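Local structure of Peptide/nickel transport system substrate-binding protein (Listeria monocytogenes serotype 1/2a, 5KZT) at residues A110-Y115 with G443-M448; A256-N261 with A500-D505; K482-L485 with A490-P493. The protein binds peptides and, like other members of the solute-binding protein 5 family, probably hands them to a membrane transporter for uptake. All coordinates share one frame; numbering follows the deposited sequence.

Contact 1 of 3, residues A110-Y115 with G443-M448; sequences AATYSY and GAQNRM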
loop_
_atom_site.group_PDB
_atom_site.type_symbol
_atom_site.label_atom_id
_atom_site.label_comp_id
_atom_site.label_asym_id
_atom_site.label_seq_id
_atom_site.Cartn_x
_atom_site.Cartn_y
_atom_site.Cartn_z
ATOM N N ALA A 110 7.959 11.681 -11.818
ATOM C CA ALA A 110 7.935 11.820 -10.358
ATOM C C ALA A 110 7.050 10.755 -9.716
ATOM O O ALA A 110 6.215 11.052 -8.841
ATOM C CB ALA A 110 7.461 13.221 -9.967
ATOM N N ALA A 111 7.219 9.520 -10.170
ATOM C CA ALA A 111 6.446 8.391 -9.657
ATOM C C ALA A 111 7.006 8.022 -8.306
ATOM O O ALA A 111 8.214 7.787 -8.191
ATOM C CB ALA A 111 6.551 7.208 -10.591
ATOM N N THR A 112 6.149 7.943 -7.287
ATOM C CA THR A 112 6.647 7.687 -5.941
ATOM C C THR A 112 7.303 6.321 -5.813
ATOM O O THR A 112 8.184 6.162 -4.966
ATOM C CB THR A 112 5.564 7.813 -4.860
ATOM O OG1 THR A 112 4.492 6.906 -5.145
ATOM C CG2 THR A 112 5.046 9.240 -4.766
ATOM N N TYR A 113 6.908 5.347 -6.646
ATOM C CA TYR A 113 7.487 4.001 -6.585
ATOM C C TYR A 113 8.705 3.831 -7.499
ATOM O O TYR A 113 9.185 2.715 -7.713
ATOM C CB TYR A 113 6.424 2.964 -6.930
ATOM C CG TYR A 113 5.641 2.389 -5.773
ATOM C CD1 TYR A 113 6.288 1.839 -4.665
ATOM C CD2 TYR A 113 4.256 2.314 -5.828
ATOM C CE1 TYR A 113 5.576 1.239 -3.651
ATOM C CE2 TYR A 113 3.536 1.737 -4.809
ATOM C CZ TYR A 113 4.193 1.197 -3.720
ATOM O OH TYR A 113 3.463 0.577 -2.714
ATOM N N SER A 114 9.242 4.929 -8.018
ATOM C CA SER A 114 10.429 4.829 -8.869
ATOM C C SER A 114 11.595 4.097 -8.171
ATOM O O SER A 114 12.403 3.451 -8.838
ATOM C CB SER A 114 10.866 6.203 -9.358
ATOM O OG SER A 114 11.341 6.976 -8.287
ATOM N N TYR A 115 11.658 4.180 -6.837
ATOM C CA TYR A 115 12.708 3.521 -6.055
ATOM C C TYR A 115 12.710 1.976 -6.168
ATOM O O TYR A 115 13.750 1.359 -5.997
ATOM C CB TYR A 115 12.666 3.966 -4.590
ATOM C CG TYR A 115 11.488 3.473 -3.771
ATOM C CD1 TYR A 115 11.554 2.265 -3.070
ATOM C CD2 TYR A 115 10.322 4.223 -3.661
ATOM C CE1 TYR A 115 10.473 1.814 -2.316
ATOM C CE2 TYR A 115 9.257 3.804 -2.874
ATOM C CZ TYR A 115 9.336 2.585 -2.215
ATOM O OH TYR A 115 8.296 2.145 -1.436
ATOM N N GLY A 443 13.284 9.885 0.853
ATOM C CA GLY A 443 12.507 8.876 0.163
ATOM C C GLY A 443 11.110 9.395 -0.146
ATOM O O GLY A 443 10.525 10.172 0.636
ATOM N N ALA A 444 10.552 8.960 -1.271
ATOM C CA ALA A 444 9.232 9.459 -1.701
ATOM C C ALA A 444 8.076 9.098 -0.763
ATOM O O ALA A 444 7.042 9.771 -0.789
ATOM C CB ALA A 444 8.919 8.996 -3.117
ATOM N N GLN A 445 8.240 8.044 0.040
ATOM C CA GLN A 445 7.304 7.689 1.111
ATOM C C GLN A 445 7.742 8.062 2.528
ATOM O O GLN A 445 7.114 7.639 3.499
ATOM C CB GLN A 445 6.997 6.183 1.038
ATOM C CG GLN A 445 6.221 5.757 -0.211
ATOM C CD GLN A 445 4.857 6.417 -0.327
ATOM O OE1 GLN A 445 4.282 6.909 0.652
ATOM N NE2 GLN A 445 4.337 6.450 -1.524
ATOM N N ASN A 446 8.790 8.871 2.652
ATOM C CA ASN A 446 9.272 9.369 3.951
ATOM C C ASN A 446 8.388 10.568 4.304
ATOM O O ASN A 446 7.478 10.430 5.118
ATOM C CB ASN A 446 10.766 9.717 3.860
ATOM C CG ASN A 446 11.345 10.269 5.153
ATOM O OD1 ASN A 446 10.717 11.040 5.880
ATOM N ND2 ASN A 446 12.582 9.921 5.408
ATOM N N ARG A 447 8.630 11.718 3.660
ATOM C CA ARG A 447 7.786 12.915 3.800
ATOM C C ARG A 447 7.635 13.406 5.238
ATOM O O ARG A 447 6.597 13.929 5.628
ATOM C CB ARG A 447 6.398 12.672 3.175
ATOM C CG ARG A 447 6.435 12.176 1.747
ATOM C CD ARG A 447 7.049 13.199 0.803
ATOM N NE ARG A 447 7.138 12.661 -0.556
ATOM C CZ ARG A 447 7.806 13.207 -1.573
ATOM N NH1 ARG A 447 8.490 14.351 -1.433
ATOM N NH2 ARG A 447 7.800 12.583 -2.750
ATOM N N MET A 448 8.683 13.208 6.023
ATOM C CA MET A 448 8.719 13.672 7.387
ATOM C C MET A 448 9.941 14.543 7.637
ATOM O O MET A 448 10.085 15.064 8.741
ATOM C CB MET A 448 8.778 12.457 8.311
ATOM C CG MET A 448 7.510 11.640 8.298
ATOM S SD MET A 448 7.558 10.300 9.495
ATOM C CE MET A 448 9.094 9.466 9.143
HETATM O O HOH W 1 5.549 4.674 -3.326
#

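Contact 2 of 3, residues A256-N261 with A500-D505; sequences AQNKNN and AYLQKD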
loop_
_atom_site.group_PDB
_atom_site.type_symbol
_atom_site.label_atom_id
_atom_site.label_comp_id
_atom_site.label_asym_id
_atom_site.label_seq_id
_atom_site.Cartn_x
_atom_site.Cartn_y
_atom_site.Cartn_z
ATOM N N ALA A 256 -18.048 -6.137 16.631
ATOM C CA ALA A 256 -18.291 -6.836 17.885
ATOM C C ALA A 256 -19.694 -7.423 17.954
ATOM O O ALA A 256 -19.866 -8.524 18.467
ATOM C CB ALA A 256 -18.045 -5.914 19.062
ATOM N N GLN A 257 -20.677 -6.699 17.417
ATOM C CA GLN A 257 -22.078 -7.170 17.374
ATOM C C GLN A 257 -22.350 -8.272 16.350
ATOM O O GLN A 257 -23.408 -8.914 16.399
ATOM C CB GLN A 257 -23.032 -6.014 17.069
ATOM C CG GLN A 257 -23.269 -5.090 18.228
ATOM C CD GLN A 257 -23.918 -5.807 19.370
ATOM O OE1 GLN A 257 -23.252 -6.148 20.361
ATOM N NE2 GLN A 257 -25.210 -6.122 19.219
ATOM N N ASN A 258 -21.435 -8.464 15.412
ATOM C CA ASN A 258 -21.618 -9.454 14.353
ATOM C C ASN A 258 -20.546 -10.546 14.350
ATOM O O ASN A 258 -20.574 -11.419 13.489
ATOM C CB ASN A 258 -21.730 -8.729 13.014
ATOM C CG ASN A 258 -23.062 -8.021 12.878
ATOM O OD1 ASN A 258 -24.080 -8.667 12.626
ATOM N ND2 ASN A 258 -23.088 -6.728 13.141
ATOM N N LYS A 259 -19.663 -10.548 15.355
ATOM C CA LYS A 259 -18.518 -11.468 15.370
ATOM C C LYS A 259 -18.936 -12.944 15.488
ATOM O O LYS A 259 -18.162 -13.813 15.125
ATOM C CB LYS A 259 -17.531 -11.114 16.496
ATOM C CG LYS A 259 -17.996 -11.525 17.884
ATOM C CD LYS A 259 -17.300 -10.792 19.033
ATOM C CE LYS A 259 -16.028 -11.464 19.506
ATOM N NZ LYS A 259 -14.845 -10.943 18.768
ATOM N N ASN A 260 -20.132 -13.214 16.014
ATOM C CA ASN A 260 -20.653 -14.587 16.138
ATOM C C ASN A 260 -21.623 -14.989 14.999
ATOM O O ASN A 260 -22.264 -16.048 15.065
ATOM C CB ASN A 260 -21.313 -14.772 17.507
ATOM C CG ASN A 260 -20.426 -14.313 18.663
ATOM O OD1 ASN A 260 -20.767 -13.373 19.381
ATOM N ND2 ASN A 260 -19.294 -14.955 18.838
ATOM N N ASN A 261 -21.733 -14.149 13.969
ATOM C CA ASN A 261 -22.551 -14.415 12.785
ATOM C C ASN A 261 -21.835 -15.398 11.854
ATOM O O ASN A 261 -20.623 -15.286 11.631
ATOM C CB ASN A 261 -22.834 -13.096 12.030
ATOM C CG ASN A 261 -23.861 -13.253 10.914
ATOM O OD1 ASN A 261 -23.612 -13.892 9.882
ATOM N ND2 ASN A 261 -25.037 -12.647 11.114
ATOM N N ALA A 500 -12.590 -6.783 9.379
ATOM C CA ALA A 500 -13.751 -7.668 9.575
ATOM C C ALA A 500 -14.827 -7.332 8.555
ATOM O O ALA A 500 -15.028 -6.165 8.203
ATOM C CB ALA A 500 -14.298 -7.537 10.981
ATOM N N TYR A 501 -15.535 -8.366 8.121
ATOM C CA TYR A 501 -16.592 -8.260 7.125
ATOM C C TYR A 501 -17.714 -9.218 7.455
ATOM O O TYR A 501 -17.498 -10.236 8.126
ATOM C CB TYR A 501 -16.116 -8.665 5.727
ATOM C CG TYR A 501 -14.971 -7.893 5.117
ATOM C CD1 TYR A 501 -13.660 -8.258 5.360
ATOM C CD2 TYR A 501 -15.212 -6.842 4.238
ATOM C CE1 TYR A 501 -12.593 -7.571 4.777
ATOM C CE2 TYR A 501 -14.165 -6.141 3.647
ATOM C CZ TYR A 501 -12.856 -6.518 3.913
ATOM O OH TYR A 501 -11.820 -5.833 3.324
ATOM N N LEU A 502 -18.912 -8.889 6.984
ATOM C CA LEU A 502 -19.879 -9.920 6.660
ATOM C C LEU A 502 -19.674 -10.217 5.193
ATOM O O LEU A 502 -19.496 -9.291 4.398
ATOM C CB LEU A 502 -21.314 -9.478 6.917
ATOM C CG LEU A 502 -21.773 -9.297 8.360
ATOM C CD1 LEU A 502 -23.289 -9.135 8.379
ATOM C CD2 LEU A 502 -21.365 -10.459 9.257
ATOM N N GLN A 503 -19.675 -11.504 4.838
ATOM C CA GLN A 503 -19.441 -11.948 3.472
ATOM C C GLN A 503 -20.442 -13.020 3.109
ATOM O O GLN A 503 -20.492 -14.036 3.784
ATOM C CB GLN A 503 -18.031 -12.522 3.354
ATOM C CG GLN A 503 -17.636 -12.916 1.939
ATOM C CD GLN A 503 -16.193 -13.393 1.859
ATOM O OE1 GLN A 503 -15.263 -12.636 2.127
ATOM N NE2 GLN A 503 -16.008 -14.659 1.505
ATOM N N LYS A 504 -21.215 -12.821 2.038
ATOM C CA LYS A 504 -22.229 -13.816 1.668
ATOM C C LYS A 504 -21.580 -15.162 1.372
ATOM O O LYS A 504 -20.521 -15.225 0.730
ATOM C CB LYS A 504 -23.027 -13.409 0.438
ATOM C CG LYS A 504 -23.815 -12.129 0.580
ATOM C CD LYS A 504 -25.076 -12.257 1.387
ATOM C CE LYS A 504 -25.761 -10.896 1.302
ATOM N NZ LYS A 504 -26.928 -10.814 2.172
ATOM N N ASP A 505 -22.231 -16.240 1.804
ATOM C CA ASP A 505 -21.686 -17.581 1.590
ATOM C C ASP A 505 -21.496 -17.987 0.113
ATOM O O ASP A 505 -20.675 -18.851 -0.181
ATOM C CB ASP A 505 -22.501 -18.661 2.348
ATOM C CG ASP A 505 -23.970 -18.747 1.918
ATOM O OD1 ASP A 505 -24.411 -18.084 0.954
ATOM O OD2 ASP A 505 -24.707 -19.507 2.583
#

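Contact 3 of 3, residues K482-L485 with A490-P493; sequences KILL and AIQP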
loop_
_atom_site.group_PDB
_atom_site.type_symbol
_atom_site.label_atom_id
_atom_site.label_comp_id
_atom_site.label_asym_id
_atom_site.label_seq_id
_atom_site.Cartn_x
_atom_site.Cartn_y
_atom_site.Cartn_z
ATOM N N LYS A 482 15.585 -0.850 15.228
ATOM C CA LYS A 482 15.956 -0.206 16.497
ATOM C C LYS A 482 16.342 1.262 16.332
ATOM O O LYS A 482 15.977 2.105 17.156
ATOM C CB LYS A 482 17.097 -0.945 17.169
ATOM C CG LYS A 482 17.251 -0.547 18.626
ATOM C CD LYS A 482 18.538 -1.087 19.227
ATOM C CE LYS A 482 18.735 -0.556 20.628
ATOM N NZ LYS A 482 19.330 0.807 20.669
ATOM N N ILE A 483 17.068 1.551 15.262
ATOM C CA ILE A 483 17.468 2.921 14.943
ATOM C C ILE A 483 16.218 3.778 14.679
ATOM O O ILE A 483 16.054 4.861 15.232
ATOM C CB ILE A 483 18.405 2.966 13.707
ATOM C CG1 ILE A 483 19.704 2.210 13.988
ATOM C CG2 ILE A 483 18.727 4.417 13.340
ATOM C CD1 ILE A 483 20.581 2.026 12.783
ATOM N N LEU A 484 15.340 3.268 13.834
ATOM C CA LEU A 484 14.136 4.004 13.417
ATOM C C LEU A 484 13.211 4.318 14.600
ATOM O O LEU A 484 12.721 5.438 14.734
ATOM C CB LEU A 484 13.370 3.194 12.369
ATOM C CG LEU A 484 12.176 3.846 11.693
ATOM C CD1 LEU A 484 12.644 4.927 10.744
ATOM C CD2 LEU A 484 11.322 2.826 10.944
ATOM N N LEU A 485 12.995 3.311 15.443
ATOM C CA LEU A 485 11.979 3.374 16.478
ATOM C C LEU A 485 12.559 3.766 17.835
ATOM O O LEU A 485 12.338 4.877 18.284
ATOM C CB LEU A 485 11.208 2.037 16.546
ATOM C CG LEU A 485 10.520 1.643 15.235
ATOM C CD1 LEU A 485 9.782 0.317 15.382
ATOM C CD2 LEU A 485 9.574 2.732 14.720
ATOM N N ALA A 490 11.209 8.028 14.807
ATOM C CA ALA A 490 10.823 8.593 13.495
ATOM C C ALA A 490 9.310 8.496 13.287
ATOM O O ALA A 490 8.687 9.397 12.701
ATOM C CB ALA A 490 11.534 7.834 12.380
ATOM N N ILE A 491 8.763 7.362 13.723
ATOM C CA ILE A 491 7.314 7.046 13.659
ATOM C C ILE A 491 6.924 6.266 14.896
ATOM O O ILE A 491 7.792 5.850 15.653
ATOM C CB ILE A 491 6.980 6.161 12.453
ATOM C CG1 ILE A 491 7.764 4.843 12.494
ATOM C CG2 ILE A 491 7.258 6.909 11.162
ATOM C CD1 ILE A 491 7.223 3.808 11.563
ATOM N N GLN A 492 5.630 6.046 15.090
ATOM C CA GLN A 492 5.142 5.196 16.183
ATOM C C GLN A 492 4.131 4.186 15.657
ATOM O O GLN A 492 2.975 4.528 15.431
ATOM C CB GLN A 492 4.525 6.030 17.323
ATOM C CG GLN A 492 3.866 5.234 18.470
ATOM C CD GLN A 492 4.781 4.215 19.156
ATOM O OE1 GLN A 492 5.523 3.493 18.499
ATOM N NE2 GLN A 492 4.722 4.149 20.497
ATOM N N PRO A 493 4.560 2.927 15.471
ATOM C CA PRO A 493 3.588 1.864 15.204
ATOM C C PRO A 493 2.459 1.832 16.247
ATOM O O PRO A 493 2.721 1.949 17.442
ATOM C CB PRO A 493 4.434 0.607 15.246
ATOM C CG PRO A 493 5.768 1.081 14.744
ATOM C CD PRO A 493 5.942 2.426 15.383
#

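Contact 1 of 3, residues A110-Y115 with G443-M448
Thr112 meets Ala444 and Gln445 where two loops from distant parts of the chain come together beside the bound peptide. This is consistent with the two-lobed, ligand-enclosing architecture of periplasmic-binding-protein folds. The backbones come close, with CA atoms of Thr112 and Ala444 5.3 Å apart, and the small side chain of Ala444 permits it: its methyl CB rests 3.5 Å from Thr112 O and faces CB of Thr112.

Gln445 makes the polar half of the contact. A bend at chi2 (-61°) folds its chain so that the amide returns toward Thr112, and its NE2 ends beside CB and OG1 of the threonine. That NE2 and OG1 are too far apart to bond directly, and a water fills the gap, accepting from Gln445 NE2 at 2.8 Å and donating to Thr112 OG1 at 3.1 Å. Both side chains also bond Asp34 OD2, so one carboxylate oxygen and one water join them twice. Thr112 suits the place: chi1 of 58° tucks OG1 between its own N and C, where it reaches the water and Asp34 while CB packs on Ala444.

Aromatic groups border this polar cluster. Tyr115 brings OH to 4.3 Å from Gln445 CG, a loose touch, and Tyr113 OH bonds the peptide backbone and Asp428, while Gln445 packs on an acidic side chain of the peptide. The carbonyl O of Ala444 accepts from Gln414 NE2 and, at 2.9 Å, from Arg447 NE, which stands well above the carbonyl plane. The bridging water lies 3.2 Å above the plane of the Tyr113 ring, over its centre.

Contact 2 of 3, residues A256-N261 with A500-D505
Leu502 pushes one methyl group against Asn258 and Asn261, the first and last residues of a type I beta turn. Its CB leaves strand 491-503 on the side of the turn, and neither CB nor CG comes within touching distance of residues 256-261; they act as the stem that carries the branch across. At CG the two methyls part. CD2 makes the nearer contacts, while CD1 continues the chain away from CA (chi2 -169°) and stays farther off, its nearest approach being to Asn258 OD1. CD2 lies 4.1 Å from Asn261 CB and equally far from Asn261 CG, with OD1 of that residue scarcely more distant, and it meets Asn258 CB at 4.2 Å.

The two asparagines thus offer mainly carbon to the leucine and use their amides locally. Asn258 ND2 bonds Tyr254 O, back in the preceding helix. Asn261 OD1 accepts from the backbone N of Asp263, the bond that defines an Asx turn. An extended chi1 (-171°) sends the Asn261 side chain across that of Leu502 at about a right angle. The turn itself is closed by Asn261 N on Asn258 O, 3.0 Å long.

A branched apolar residue fits here because Leu502 is buried and also touches Leu250 on strand 247-250 and Leu237 and Tyr240 on helix 233-241. Its backbone pairs with Thr248 in the sheet. Its side chain, near the C-terminal end of strand 491-503, is covered by helix 233-241 and by the turn that links helix 252-256 to strand 264-277.

Contact 3 of 3, residues K482-L485 with A490-P493
Leu484 and Ala490 are tied together by backbone and by side chain, on either side of the short link between helix 471-487 and strand 491-503. The polar part is one hydrogen bond: Ala490 N gives its proton to Leu484 O over 3.0 Å. It is almost straight, with an N-H...O angle of 169°. Leu484 lies within the wider pi-type turn of residues 483-485, and its carbonyl is taken by a donor six residues on, just before the strand begins.

The apolar part falls into two groups. With CG of Leu484 trans to its own N (chi1 -173°), CD1 is laid over Ala490 CB at 3.5 Å, a close fit that suits a residue as small as alanine; CD2 approaches Ile491 CD1 more loosely. Leu485 carries the second group: its CD2 lies 3.6 Å from Ile491 CG1 and 3.7 Å from Pro493 CD. The puckered, wholly aliphatic ring of Pro493 suits this apolar place, presenting CD to that methyl and CG, a little farther off, to both.

All five touching residues are buried, and the surrounding chain adds Leu321, Phe439, Tyr450 and Tyr455 against Leu484. The burial has a polar cost, as Ile491 O finds no hydrogen-bonding partner in the model, whereas Gln492 NE2 on the same strand bonds the carbonyls of Leu344 and Ala298. The arrangement is a helix-to-strand connection: the last turns of helix 471-487 pack on the start of strand 491-503, which enters the mixed sheet of this PBP-clan fold.

How the contacts relate
Contact 1 meets the bound peptide, through Tyr113 and Gln445. Contact 3 lies next to it, with centres 18 Å apart, and the two touch: Met448 SD stands 3.5 Å from Ala490 O, and Met448 CE packs 3.7 Å from Ile491 CG2, so the loop of residues 443-448 rests on the start of strand 491-503. That strand runs on to contact 2, whose centre is 34 Å from that of contact 3, with nearest atoms about 19 Å apart. Contacts 1 and 2 lie on opposite sides of the chain's centre, 37 Å between centres; contact 2 is plain packing on a distant part of the same sheet.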